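Local coordinates for glycosyl hydrolase family 2, TIM barrel domain protein (Parabacteroides merdae ATCC 43184, PDB 6DXU) that probably hydrolyses beta-D-glucuronides, releasing glucuronic acid, as a gut bacterial beta-glucuronidase of glycoside hydrolase family 2, at residues 45-50 with 90-95; 110-115 with 164-169; 116-121 with 174-179; 126-131 with 140-145; 407-412 with 453-458. All blocks are in the same frame, centred on the assembly; numbering follows the deposited sequence.

Contacts 1 to 4 all belong to the sugar-binding beta-sandwich, whereas contact 5 joins two helices of the TIM barrel, its centre about 19 Å from that of contact 3. Contact 2 is the buried core, purely apolar and spanning the two sheets. It shares strand 162-169 with the backbone pairing of contact 1 and lies beside strand 118-123 of contact 3. Contacts 1 and 4 are partly buried closures at the sandwich margin, one using waters and a lysine, the other branched aliphatic groups beside an Asx turn. Contact 3 is buried but more polar, with a sodium ion, and its I177 packs on M408 of contact 5.

Contact 1: residues 45-50 with 90-95; sequences GGIWEA and PGWYKT
I47 and W92 meet at about a right angle, the terminal methyl of the isoleucine arriving at the six-membered ring of the indole. CD1 of I47 stands 3.9 Å from W92 CZ3 and slightly farther from CH2, approaching obliquely. The isoleucine reaches this far because CG1 lies anti to the backbone N (chi1 -175°), which swings the long branch toward the strand. At its other end the indole is anchored by NE1, which donates to D43.

Segment 90-95 is an inner strand of the six-stranded sheet of the GH2 sugar-binding beta-sandwich, and the short, weakly bonded helical turn beginning near W48 lies against that sheet, with I47 and A50 also resting on S165 of the neighbouring strand 162-169.

K94 takes a different path. Its first bend places CG between the backbone N and the carbonyl carbon (chi1 65°), and from there the extended chain brings CD to 4.0 Å from A50 O. The ammonium group does not bond the turn directly. One water links NZ of K94, 3.2 Å away, with E49 O, which it meets at 2.6 Å; a second joins the same NZ at 3.0 Å to A50 O at 3.1 Å. The lysine also makes a cation-pi contact with W65. Within the turn, G45 N donates almost straight to E49 OE1 (2.8 Å, 175°) from above the carboxylate plane, and that same oxygen forms a salt bridge to R172 of the second subunit.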
# COMPACT_ATOMS: atom_id res chain seq x y z
N GLY D 45 -13.58 16.97 -4.38
CA GLY D 45 -13.24 15.75 -5.11
C GLY D 45 -11.77 15.52 -5.36
O GLY D 45 -11.38 14.47 -5.88
N GLY D 46 -10.93 16.47 -4.97
CA GLY D 46 -9.50 16.46 -5.19
C GLY D 46 -8.98 17.87 -5.07
O GLY D 46 -9.73 18.84 -5.19
N ILE D 47 -7.67 18.00 -4.84
CA ILE D 47 -7.08 19.32 -4.60
C ILE D 47 -7.31 20.24 -5.79
O ILE D 47 -7.42 21.46 -5.63
CB ILE D 47 -5.58 19.20 -4.24
CG1 ILE D 47 -4.97 20.57 -3.87
CG2 ILE D 47 -4.81 18.59 -5.38
CD1 ILE D 47 -5.71 21.31 -2.75
N TRP D 48 -7.41 19.68 -7.00
CA TRP D 48 -7.63 20.53 -8.17
C TRP D 48 -8.88 21.41 -8.04
O TRP D 48 -8.92 22.53 -8.56
CB TRP D 48 -7.72 19.67 -9.44
CG TRP D 48 -7.84 20.50 -10.69
CD1 TRP D 48 -8.86 20.48 -11.59
CD2 TRP D 48 -6.88 21.44 -11.19
NE1 TRP D 48 -8.61 21.37 -12.62
CE2 TRP D 48 -7.40 21.98 -12.39
CE3 TRP D 48 -5.64 21.90 -10.73
CZ2 TRP D 48 -6.73 22.94 -13.14
CZ3 TRP D 48 -4.97 22.86 -11.47
CH2 TRP D 48 -5.52 23.38 -12.66
N GLU D 49 -9.92 20.92 -7.36
CA GLU D 49 -11.13 21.72 -7.22
C GLU D 49 -10.89 22.98 -6.41
O GLU D 49 -11.63 23.96 -6.58
CB GLU D 49 -12.27 20.90 -6.60
CG GLU D 49 -12.78 19.76 -7.51
CD GLU D 49 -14.14 19.21 -7.07
OE1 GLU D 49 -14.43 19.21 -5.86
OE2 GLU D 49 -14.91 18.73 -7.94
N ALA D 50 -9.89 22.99 -5.54
CA ALA D 50 -9.62 24.17 -4.74
C ALA D 50 -8.90 25.27 -5.52
O ALA D 50 -9.01 26.45 -5.14
CB ALA D 50 -8.80 23.81 -3.49
N PRO D 90 -15.35 16.11 7.04
CA PRO D 90 -14.32 16.97 6.45
C PRO D 90 -14.84 18.36 6.10
O PRO D 90 -16.03 18.60 5.90
CB PRO D 90 -13.92 16.20 5.18
CG PRO D 90 -15.15 15.41 4.82
CD PRO D 90 -15.80 15.05 6.13
N GLY D 91 -13.90 19.29 6.04
CA GLY D 91 -14.19 20.63 5.58
C GLY D 91 -12.91 21.25 5.09
O GLY D 91 -11.81 20.81 5.46
N TRP D 92 -13.04 22.25 4.24
CA TRP D 92 -11.88 22.84 3.59
C TRP D 92 -11.78 24.33 3.87
O TRP D 92 -12.79 25.02 4.02
CB TRP D 92 -11.95 22.63 2.09
CG TRP D 92 -11.58 21.23 1.65
CD1 TRP D 92 -12.38 20.12 1.65
CD2 TRP D 92 -10.32 20.83 1.11
NE1 TRP D 92 -11.69 19.04 1.13
CE2 TRP D 92 -10.43 19.45 0.78
CE3 TRP D 92 -9.12 21.50 0.84
CZ2 TRP D 92 -9.37 18.74 0.23
CZ3 TRP D 92 -8.07 20.78 0.29
CH2 TRP D 92 -8.20 19.41 -0.01
N TYR D 93 -10.55 24.84 3.90
CA TYR D 93 -10.27 26.27 3.96
C TYR D 93 -9.36 26.63 2.80
O TYR D 93 -8.48 25.86 2.44
CB TYR D 93 -9.57 26.67 5.28
CG TYR D 93 -10.36 26.37 6.53
CD1 TYR D 93 -11.19 27.34 7.08
CD2 TYR D 93 -10.25 25.15 7.17
CE1 TYR D 93 -11.91 27.08 8.24
CE2 TYR D 93 -10.96 24.87 8.32
CZ TYR D 93 -11.78 25.85 8.86
OH TYR D 93 -12.50 25.61 10.01
N LYS D 94 -9.54 27.82 2.23
CA LYS D 94 -8.58 28.27 1.23
C LYS D 94 -8.32 29.76 1.38
O LYS D 94 -9.21 30.52 1.77
CB LYS D 94 -9.06 27.98 -0.21
CG LYS D 94 -10.30 28.74 -0.63
CD LYS D 94 -10.77 28.29 -2.03
CE LYS D 94 -11.99 29.10 -2.45
NZ LYS D 94 -12.49 28.71 -3.81
N THR D 95 -7.09 30.15 1.05
CA THR D 95 -6.70 31.56 1.02
C THR D 95 -5.67 31.71 -0.09
O THR D 95 -5.14 30.73 -0.62
CB THR D 95 -6.15 32.03 2.37
OG1 THR D 95 -6.09 33.47 2.41
CG2 THR D 95 -4.74 31.48 2.63
O HOH W 1 -12.79 25.84 -5.12
O HOH W 2 -10.17 29.26 -5.57

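Contact 2: residues 110-115 with 164-169; sequences LDFDGA and LSIRCD
L110 and L164 interlock at one end of a contact that spans the two sheets of the sugar-binding beta-sandwich: 110-112 is an inner strand of the four-stranded sheet, 164-169 an inner strand of the six-stranded one. The two leucines reach toward each other tip to tip, and their forks mesh. CD1 of L110 enters the fork of L164, 3.7 Å from its CD1 and 4.1 Å from its CD2, while CD2 of L164 is in turn about equally far from both methyls of L110. Different first torsions set up this fit, for L110 turns CG beside its backbone N (chi1 -64°) and L164 turns CG anti to its own N (chi1 172°).

One step along, F112 presents a ring edge instead of a fork. I166 comes from the opposite direction, with its CD1 close to the plane of the ring. One face of the phenylalanine is stacked on W138 of the neighbouring strand, and L194 and V121 fill in around the pair.

At the far end the bumps are smaller. A115 and C168 bring the chains nearer, their CA atoms 7.3 Å apart against 10.3 Å for L110 and L164, and CB of A115 faces SG of C168 at 4.3 Å. The flat F112 edge takes its neighbour symmetrically: CD1 of I166 lies 4.0 Å from both CE2 and CZ of F112.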
# COMPACT_ATOMS: atom_id res chain seq x y z
N LEU D 110 4.43 27.32 8.19
CA LEU D 110 3.07 27.40 8.71
C LEU D 110 3.05 26.75 10.08
O LEU D 110 3.40 25.58 10.21
CB LEU D 110 2.08 26.70 7.78
CG LEU D 110 1.89 27.25 6.37
CD1 LEU D 110 1.00 26.27 5.56
CD2 LEU D 110 1.31 28.64 6.40
N ASP D 111 2.65 27.51 11.09
CA ASP D 111 2.72 27.06 12.48
C ASP D 111 1.29 26.98 13.00
O ASP D 111 0.64 28.02 13.18
CB ASP D 111 3.58 28.02 13.30
CG ASP D 111 3.61 27.68 14.78
OD1 ASP D 111 3.43 26.50 15.13
OD2 ASP D 111 3.83 28.60 15.59
N PHE D 112 0.81 25.76 13.25
CA PHE D 112 -0.56 25.52 13.69
C PHE D 112 -0.58 25.46 15.21
O PHE D 112 -0.04 24.51 15.80
CB PHE D 112 -1.09 24.21 13.11
CG PHE D 112 -1.29 24.21 11.61
CD1 PHE D 112 -0.22 24.01 10.76
CD2 PHE D 112 -2.56 24.37 11.06
CE1 PHE D 112 -0.39 23.99 9.37
CE2 PHE D 112 -2.74 24.35 9.66
CZ PHE D 112 -1.66 24.17 8.83
N ASP D 113 -1.24 26.43 15.87
CA ASP D 113 -1.48 26.31 17.30
C ASP D 113 -2.34 25.09 17.62
O ASP D 113 -2.24 24.52 18.71
CB ASP D 113 -2.16 27.57 17.86
CG ASP D 113 -1.21 28.73 18.07
OD1 ASP D 113 -0.05 28.65 17.60
OD2 ASP D 113 -1.64 29.73 18.69
N GLY D 114 -3.19 24.69 16.68
CA GLY D 114 -4.04 23.52 16.87
C GLY D 114 -5.19 23.51 15.88
O GLY D 114 -5.78 24.56 15.60
N ALA D 115 -5.53 22.33 15.36
CA ALA D 115 -6.58 22.17 14.35
C ALA D 115 -7.19 20.78 14.50
O ALA D 115 -6.47 19.82 14.78
CB ALA D 115 -6.01 22.34 12.94
N LEU D 164 -3.14 28.46 -0.73
CA LEU D 164 -3.00 27.57 0.40
C LEU D 164 -4.38 26.98 0.64
O LEU D 164 -5.35 27.73 0.82
CB LEU D 164 -2.51 28.33 1.63
CG LEU D 164 -2.48 27.57 2.95
CD1 LEU D 164 -1.54 26.38 2.86
CD2 LEU D 164 -2.07 28.49 4.12
N SER D 165 -4.48 25.65 0.62
CA SER D 165 -5.74 24.97 0.84
C SER D 165 -5.51 23.97 1.95
O SER D 165 -4.51 23.24 1.93
CB SER D 165 -6.23 24.26 -0.44
OG SER D 165 -6.18 25.15 -1.55
N ILE D 166 -6.42 23.92 2.91
CA ILE D 166 -6.25 23.10 4.10
C ILE D 166 -7.54 22.32 4.30
O ILE D 166 -8.63 22.89 4.30
CB ILE D 166 -5.94 23.95 5.35
CG1 ILE D 166 -4.60 24.69 5.16
CG2 ILE D 166 -5.91 23.06 6.59
CD1 ILE D 166 -4.30 25.79 6.24
N ARG D 167 -7.41 21.01 4.43
CA ARG D 167 -8.54 20.14 4.73
C ARG D 167 -8.47 19.77 6.20
O ARG D 167 -7.42 19.31 6.67
CB ARG D 167 -8.50 18.89 3.84
CG ARG D 167 -9.67 17.90 4.04
CD ARG D 167 -9.35 16.61 3.24
NE ARG D 167 -10.48 15.69 3.12
CZ ARG D 167 -10.74 14.69 3.96
NH1 ARG D 167 -9.98 14.50 5.03
NH2 ARG D 167 -11.76 13.87 3.73
N CYS D 168 -9.55 20.01 6.94
CA CYS D 168 -9.66 19.55 8.32
C CYS D 168 -10.80 18.54 8.40
O CYS D 168 -11.80 18.66 7.69
CB CYS D 168 -9.93 20.71 9.32
SG CYS D 168 -8.54 21.83 9.51
N ASP D 169 -10.64 17.56 9.27
CA ASP D 169 -11.58 16.44 9.30
C ASP D 169 -11.78 16.03 10.75
O ASP D 169 -10.83 15.60 11.42
CB ASP D 169 -11.02 15.28 8.45
CG ASP D 169 -12.00 14.13 8.25
OD1 ASP D 169 -13.10 14.16 8.81
OD2 ASP D 169 -11.66 13.19 7.50

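Contact 3: residues 116-121 with 174-179; sequences GQKTDV and LEMIPS. With NA (sodium ion), chain O.
This is a buried, mixed contact in which a methionine from the sodium-binding loop 174-179 is received where strand 118-123 of the sugar-binding sandwich begins. M176 runs extended through chi2 and bends at chi3 (76°), which carries CE across the side chain of Q117, 3.8 Å from its CB. SD faces K118 tip to tip, 3.6 Å from NZ, although the charge partner of that ammonium is D173. Beside the methionine, a water bridges the segments, donating to Q117 OE1 at 2.7 Å and to I177 O at 2.8 Å, while NE2 of Q117 is taken up by the backbone O of Y187. An alanine in place of M176 would remove SD and CE, which would probably open a gap over Q117 CB and leave the end of K118 less firmly packed.

The backbone of the same loop binds the sodium ion through M176 O (2.4 Å) and P178 O (2.5 Å), together with two waters and D173 O; the peptide before P178 is cis. The protein ligands are thus all backbone carbonyls, so the protein gives the ion no side-chain charge, and the carboxylate of D173 is used for K118 instead.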
# COMPACT_ATOMS: atom_id res chain seq x y z
N GLY D 116 -8.50 20.67 14.32
CA GLY D 116 -9.23 19.44 14.60
C GLY D 116 -9.81 18.79 13.35
O GLY D 116 -10.42 19.48 12.52
N GLN D 117 -9.65 17.47 13.23
CA GLN D 117 -8.81 16.61 14.07
C GLN D 117 -7.66 16.04 13.23
O GLN D 117 -6.53 15.89 13.70
CB GLN D 117 -9.64 15.46 14.66
CG GLN D 117 -10.75 15.92 15.63
CD GLN D 117 -10.19 16.48 16.93
OE1 GLN D 117 -9.24 15.93 17.49
NE2 GLN D 117 -10.79 17.56 17.42
N LYS D 118 -7.98 15.69 11.99
CA LYS D 118 -7.00 15.28 10.99
C LYS D 118 -6.90 16.40 9.97
O LYS D 118 -7.92 16.84 9.42
CB LYS D 118 -7.41 13.98 10.31
CG LYS D 118 -7.65 12.80 11.27
CD LYS D 118 -7.74 11.48 10.48
CE LYS D 118 -8.08 10.31 11.41
NZ LYS D 118 -9.55 10.24 11.72
N THR D 119 -5.69 16.88 9.71
CA THR D 119 -5.50 18.03 8.85
C THR D 119 -4.52 17.68 7.74
O THR D 119 -3.54 16.98 7.97
CB THR D 119 -4.98 19.25 9.66
OG1 THR D 119 -5.90 19.54 10.72
CG2 THR D 119 -4.83 20.49 8.77
N ASP D 120 -4.82 18.13 6.52
CA ASP D 120 -3.93 17.97 5.38
C ASP D 120 -3.76 19.33 4.72
O ASP D 120 -4.73 20.07 4.54
CB ASP D 120 -4.45 16.93 4.38
CG ASP D 120 -4.38 15.52 4.94
OD1 ASP D 120 -3.29 14.91 4.89
OD2 ASP D 120 -5.39 15.05 5.50
N VAL D 121 -2.52 19.66 4.35
CA VAL D 121 -2.15 21.00 3.92
C VAL D 121 -1.62 20.93 2.50
O VAL D 121 -0.75 20.10 2.21
CB VAL D 121 -1.09 21.59 4.86
CG1 VAL D 121 -0.75 23.03 4.48
CG2 VAL D 121 -1.58 21.50 6.28
N LEU D 174 -13.17 5.52 15.70
CA LEU D 174 -12.93 4.74 16.91
C LEU D 174 -11.44 4.52 17.16
O LEU D 174 -11.05 4.26 18.30
CB LEU D 174 -13.65 3.39 16.81
CG LEU D 174 -15.18 3.54 16.81
CD1 LEU D 174 -15.85 2.23 16.40
CD2 LEU D 174 -15.67 4.02 18.18
N GLU D 175 -10.61 4.62 16.12
CA GLU D 175 -9.17 4.39 16.23
C GLU D 175 -8.39 5.67 16.42
O GLU D 175 -7.18 5.70 16.18
CB GLU D 175 -8.64 3.63 15.01
CG GLU D 175 -9.22 2.21 14.82
CD GLU D 175 -8.78 1.26 15.94
OE1 GLU D 175 -7.78 1.55 16.65
OE2 GLU D 175 -9.48 0.23 16.14
N MET D 176 -9.06 6.74 16.85
CA MET D 176 -8.44 8.03 17.11
C MET D 176 -8.93 8.53 18.46
O MET D 176 -10.11 8.37 18.79
CB MET D 176 -8.81 9.03 16.00
CG MET D 176 -8.20 10.43 16.16
SD MET D 176 -8.91 11.61 14.96
CE MET D 176 -10.53 11.93 15.69
N ILE D 177 -8.02 9.09 19.26
CA ILE D 177 -8.45 9.70 20.52
C ILE D 177 -8.72 11.18 20.25
O ILE D 177 -8.07 11.76 19.37
CB ILE D 177 -7.43 9.52 21.65
CG1 ILE D 177 -6.09 10.18 21.32
CG2 ILE D 177 -7.25 8.03 21.93
CD1 ILE D 177 -5.11 10.26 22.54
N PRO D 178 -9.68 11.82 20.95
CA PRO D 178 -10.54 11.22 21.99
C PRO D 178 -11.71 10.40 21.43
O PRO D 178 -11.96 10.39 20.22
CB PRO D 178 -11.11 12.44 22.72
CG PRO D 178 -11.22 13.47 21.64
CD PRO D 178 -10.01 13.24 20.74
N SER D 179 -12.41 9.73 22.34
CA SER D 179 -13.57 8.91 22.01
C SER D 179 -14.83 9.76 21.90
O SER D 179 -15.03 10.69 22.69
CB SER D 179 -13.77 7.85 23.09
OG SER D 179 -15.04 7.23 22.97
NA NA O . -12.48 8.79 18.39
O HOH W 3 -7.35 14.39 18.72
O HOH W 4 -14.37 7.47 19.18
O HOH W 5 -13.79 10.24 17.04

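Contact 4: residues 126-131 with 140-145; sequences THVGSH and VDITDA
V128 sends one methyl to the helix of segment 140-145 and the other to V140 of the strand and I142 at the N-cap. Its chi1 of -64° puts CG1 beside the backbone N, where it touches A145 CB at 3.6 Å, and forces CG2 between the backbone N and the carbonyl carbon, from where it reaches V140 CG1 and I142 CG2, both 3.9 Å away. V140 crosses V128 at about a right angle. Having CG1 anti to its N (chi1 -177°), it also presses that methyl to 3.2 Å from V128 O, a tight approach, and brings CG2 within 4.2 Å of G129 CA. A CB on G129 would collide with this methyl, and the glycine completes a classic beta bulge in which it and V128 both face V121.

I142 bends its longer branch away from V128 and offers CG2. Beside it lies an Asx turn: D141 OD1 accepts from T143 N (2.9 Å, 161°), nearly along the C-O axis, and from T143 OG1 at 2.5 Å through its syn lone pair. Between the segments the side-chain contacts are aliphatic. With T143 N and OG1 on OD1, and R107 NE and Y229 OH on OD2, the D141 carboxylate is likely to stay ionised and fixed in rotation.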
# COMPACT_ATOMS: atom_id res chain seq x y z
N THR D 126 0.22 20.54 -4.38
CA THR D 126 1.20 19.69 -3.70
C THR D 126 0.81 19.50 -2.24
O THR D 126 0.64 20.48 -1.51
CB THR D 126 2.60 20.28 -3.84
OG1 THR D 126 2.98 20.25 -5.22
CG2 THR D 126 3.62 19.49 -3.03
N HIS D 127 0.67 18.26 -1.83
CA HIS D 127 0.46 17.93 -0.43
C HIS D 127 1.76 18.13 0.34
O HIS D 127 2.77 17.47 0.05
CB HIS D 127 -0.07 16.50 -0.35
CG HIS D 127 -0.45 16.05 1.03
ND1 HIS D 127 0.34 15.20 1.77
CD2 HIS D 127 -1.50 16.37 1.82
CE1 HIS D 127 -0.22 14.98 2.95
NE2 HIS D 127 -1.35 15.68 3.00
N VAL D 128 1.77 19.06 1.31
CA VAL D 128 3.00 19.42 2.02
C VAL D 128 3.01 18.98 3.47
O VAL D 128 4.07 19.06 4.11
CB VAL D 128 3.30 20.93 1.95
CG1 VAL D 128 3.56 21.35 0.52
CG2 VAL D 128 2.16 21.78 2.60
N GLY D 129 1.89 18.54 4.02
CA GLY D 129 1.93 18.14 5.42
C GLY D 129 0.59 17.58 5.84
O GLY D 129 -0.44 17.81 5.21
N SER D 130 0.64 16.81 6.92
CA SER D 130 -0.55 16.22 7.49
C SER D 130 -0.33 16.04 8.98
O SER D 130 0.81 15.93 9.45
CB SER D 130 -0.88 14.87 6.86
OG SER D 130 0.10 13.92 7.20
N HIS D 131 -1.43 15.96 9.72
CA HIS D 131 -1.35 15.85 11.16
C HIS D 131 -2.62 15.16 11.66
O HIS D 131 -3.70 15.41 11.15
CB HIS D 131 -1.23 17.23 11.82
CG HIS D 131 -1.03 17.17 13.29
ND1 HIS D 131 0.19 16.86 13.86
CD2 HIS D 131 -1.89 17.32 14.32
CE1 HIS D 131 0.07 16.85 15.18
NE2 HIS D 131 -1.19 17.12 15.48
N VAL D 140 4.73 23.14 9.37
CA VAL D 140 5.12 22.66 8.04
C VAL D 140 5.99 23.74 7.40
O VAL D 140 5.54 24.88 7.24
CB VAL D 140 3.90 22.38 7.14
CG1 VAL D 140 4.37 21.82 5.79
CG2 VAL D 140 2.92 21.43 7.82
N ASP D 141 7.20 23.37 7.00
CA ASP D 141 8.05 24.28 6.21
C ASP D 141 7.60 24.19 4.76
O ASP D 141 7.75 23.15 4.12
CB ASP D 141 9.52 23.89 6.34
CG ASP D 141 10.47 24.90 5.71
OD1 ASP D 141 10.10 25.53 4.70
OD2 ASP D 141 11.64 25.01 6.17
N ILE D 142 7.04 25.27 4.21
CA ILE D 142 6.52 25.24 2.85
C ILE D 142 7.45 25.96 1.88
O ILE D 142 7.06 26.21 0.73
CB ILE D 142 5.10 25.82 2.78
CG1 ILE D 142 5.10 27.30 3.21
CG2 ILE D 142 4.18 24.99 3.63
CD1 ILE D 142 3.75 28.05 2.95
N THR D 143 8.68 26.25 2.29
CA THR D 143 9.61 27.00 1.44
C THR D 143 9.75 26.36 0.07
O THR D 143 9.64 27.04 -0.96
CB THR D 143 10.98 27.11 2.11
OG1 THR D 143 10.83 27.59 3.45
CG2 THR D 143 11.87 28.07 1.32
N ASP D 144 10.03 25.05 0.02
CA ASP D 144 10.32 24.40 -1.26
C ASP D 144 9.09 24.34 -2.15
O ASP D 144 9.18 24.56 -3.36
CB ASP D 144 10.88 23.00 -1.03
CG ASP D 144 12.27 23.02 -0.43
OD1 ASP D 144 12.94 24.08 -0.49
OD2 ASP D 144 12.70 21.98 0.12
N ALA D 145 7.92 24.04 -1.58
CA ALA D 145 6.71 23.99 -2.40
C ALA D 145 6.35 25.35 -2.95
O ALA D 145 5.91 25.47 -4.10
CB ALA D 145 5.54 23.43 -1.59

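Contact 5: residues 407-412 with 453-458; sequences RMLANM and HDMAHR
The bond from N411 N to R407 O, 2.8 Å long, is the shortest backbone bond within the two segments and belongs to the helical turn that carries L409 and A410, the two residues meeting M455 and A456 on the facing helix. Across the interface itself the evidence is apolar. M455 is extended through chi2 and brings SD against two carbons of the other helix, 4.3 Å from L409 CD2 and 4.4 Å from A410 CB. Its last torsion, -24°, departs from the usual staggered values. L409 answers with a single branch: the side chain leaves with CG anti to the backbone N (chi1 177°), and CD2 serves both partners, standing 4.5 Å from A456 CB while also lying near the backbone N of A456.

The short segments run nearly parallel, at a signed crossing angle of -23°, with their axes 10.2 Å apart at closest. The nearest backbone points are small residues, A410 and A456, whose CA atoms are 7.4 Å apart. L409 and M455 supply most of the buried surface between the two segments, and the interface is modest, burying 169 Å² in all.

Such packing of neighbouring helices is part of the outer layer of a TIM barrel. Helices 399-416 and 442-459 flank strand 422-429 in the chain. Inward, L409 and H453 rest on L427 of that strand and A456 on T465 of strand 464-468; R407 and N411 bond V132 and D136 of the sugar-binding domain, and R458 forms a salt bridge to D264 of the third subunit.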
# COMPACT_ATOMS: atom_id res chain seq x y z
N ARG D 407 2.40 9.92 20.68
CA ARG D 407 2.84 11.14 20.00
C ARG D 407 2.28 12.38 20.68
O ARG D 407 3.00 13.38 20.85
CB ARG D 407 2.40 11.09 18.54
CG ARG D 407 2.79 12.33 17.74
CD ARG D 407 2.43 12.14 16.25
NE ARG D 407 0.97 12.06 16.04
CZ ARG D 407 0.33 10.97 15.61
NH1 ARG D 407 0.99 9.86 15.34
NH2 ARG D 407 -0.99 11.01 15.44
N MET D 408 1.00 12.35 21.06
CA MET D 408 0.43 13.52 21.70
C MET D 408 0.98 13.72 23.10
O MET D 408 1.10 14.86 23.56
CB MET D 408 -1.09 13.41 21.73
CG MET D 408 -1.70 13.46 20.32
SD MET D 408 -3.50 13.56 20.33
CE MET D 408 -3.77 15.32 20.58
N LEU D 409 1.32 12.64 23.81
CA LEU D 409 1.96 12.81 25.11
C LEU D 409 3.33 13.44 24.95
O LEU D 409 3.67 14.42 25.64
CB LEU D 409 2.06 11.46 25.83
CG LEU D 409 2.78 11.45 27.18
CD1 LEU D 409 2.11 12.38 28.21
CD2 LEU D 409 2.90 10.03 27.74
N ALA D 410 4.14 12.91 24.03
CA ALA D 410 5.47 13.46 23.79
C ALA D 410 5.39 14.90 23.32
O ALA D 410 6.13 15.76 23.81
CB ALA D 410 6.22 12.59 22.76
N ASN D 411 4.47 15.20 22.39
CA ASN D 411 4.34 16.57 21.90
C ASN D 411 3.97 17.52 23.03
O ASN D 411 4.53 18.61 23.14
CB ASN D 411 3.28 16.63 20.78
CG ASN D 411 3.80 16.13 19.44
OD1 ASN D 411 5.00 15.88 19.27
ND2 ASN D 411 2.89 15.98 18.47
N MET D 412 3.02 17.12 23.89
CA MET D 412 2.58 17.99 24.97
C MET D 412 3.72 18.30 25.93
O MET D 412 3.91 19.45 26.35
CB MET D 412 1.42 17.33 25.72
CG MET D 412 0.93 18.11 26.92
SD MET D 412 -0.51 17.34 27.68
CE MET D 412 0.19 15.82 28.34
N HIS D 453 3.15 6.31 31.23
CA HIS D 453 3.80 6.78 32.46
C HIS D 453 5.31 6.75 32.32
O HIS D 453 6.01 7.70 32.70
CB HIS D 453 3.35 5.93 33.65
CG HIS D 453 4.12 6.18 34.91
ND1 HIS D 453 3.78 7.17 35.81
CD2 HIS D 453 5.21 5.56 35.44
CE1 HIS D 453 4.62 7.16 36.83
NE2 HIS D 453 5.50 6.19 36.63
N ASP D 454 5.84 5.63 31.81
CA ASP D 454 7.29 5.52 31.66
C ASP D 454 7.82 6.55 30.68
O ASP D 454 8.89 7.12 30.89
CB ASP D 454 7.66 4.11 31.19
CG ASP D 454 7.43 3.05 32.26
OD1 ASP D 454 7.29 3.43 33.45
OD2 ASP D 454 7.38 1.85 31.91
N MET D 455 7.08 6.80 29.60
CA MET D 455 7.52 7.80 28.63
C MET D 455 7.54 9.20 29.25
O MET D 455 8.48 9.97 29.02
CB MET D 455 6.62 7.78 27.39
CG MET D 455 7.05 8.76 26.29
SD MET D 455 5.90 8.76 24.87
CE MET D 455 5.21 7.14 25.08
N ALA D 456 6.50 9.56 30.02
CA ALA D 456 6.48 10.87 30.66
C ALA D 456 7.70 11.07 31.56
O ALA D 456 8.34 12.13 31.53
CB ALA D 456 5.20 11.05 31.47
N HIS D 457 8.03 10.06 32.36
CA HIS D 457 9.18 10.17 33.25
C HIS D 457 10.49 10.14 32.49
O HIS D 457 11.46 10.79 32.90
CB HIS D 457 9.11 9.09 34.33
CG HIS D 457 8.21 9.46 35.47
ND1 HIS D 457 8.62 10.31 36.48
CD2 HIS D 457 6.90 9.21 35.70
CE1 HIS D 457 7.61 10.51 37.31
NE2 HIS D 457 6.56 9.86 36.86
N ARG D 458 10.53 9.41 31.36
CA ARG D 458 11.71 9.44 30.50
C ARG D 458 11.90 10.84 29.94
O ARG D 458 13.02 11.37 29.93
CB ARG D 458 11.54 8.41 29.37
CG ARG D 458 12.57 7.28 29.29
CD ARG D 458 12.01 5.88 28.85
NE ARG D 458 10.73 5.83 28.12
CZ ARG D 458 9.87 4.81 28.22
NH1 ARG D 458 10.17 3.79 29.02
NH2 ARG D 458 8.73 4.79 27.52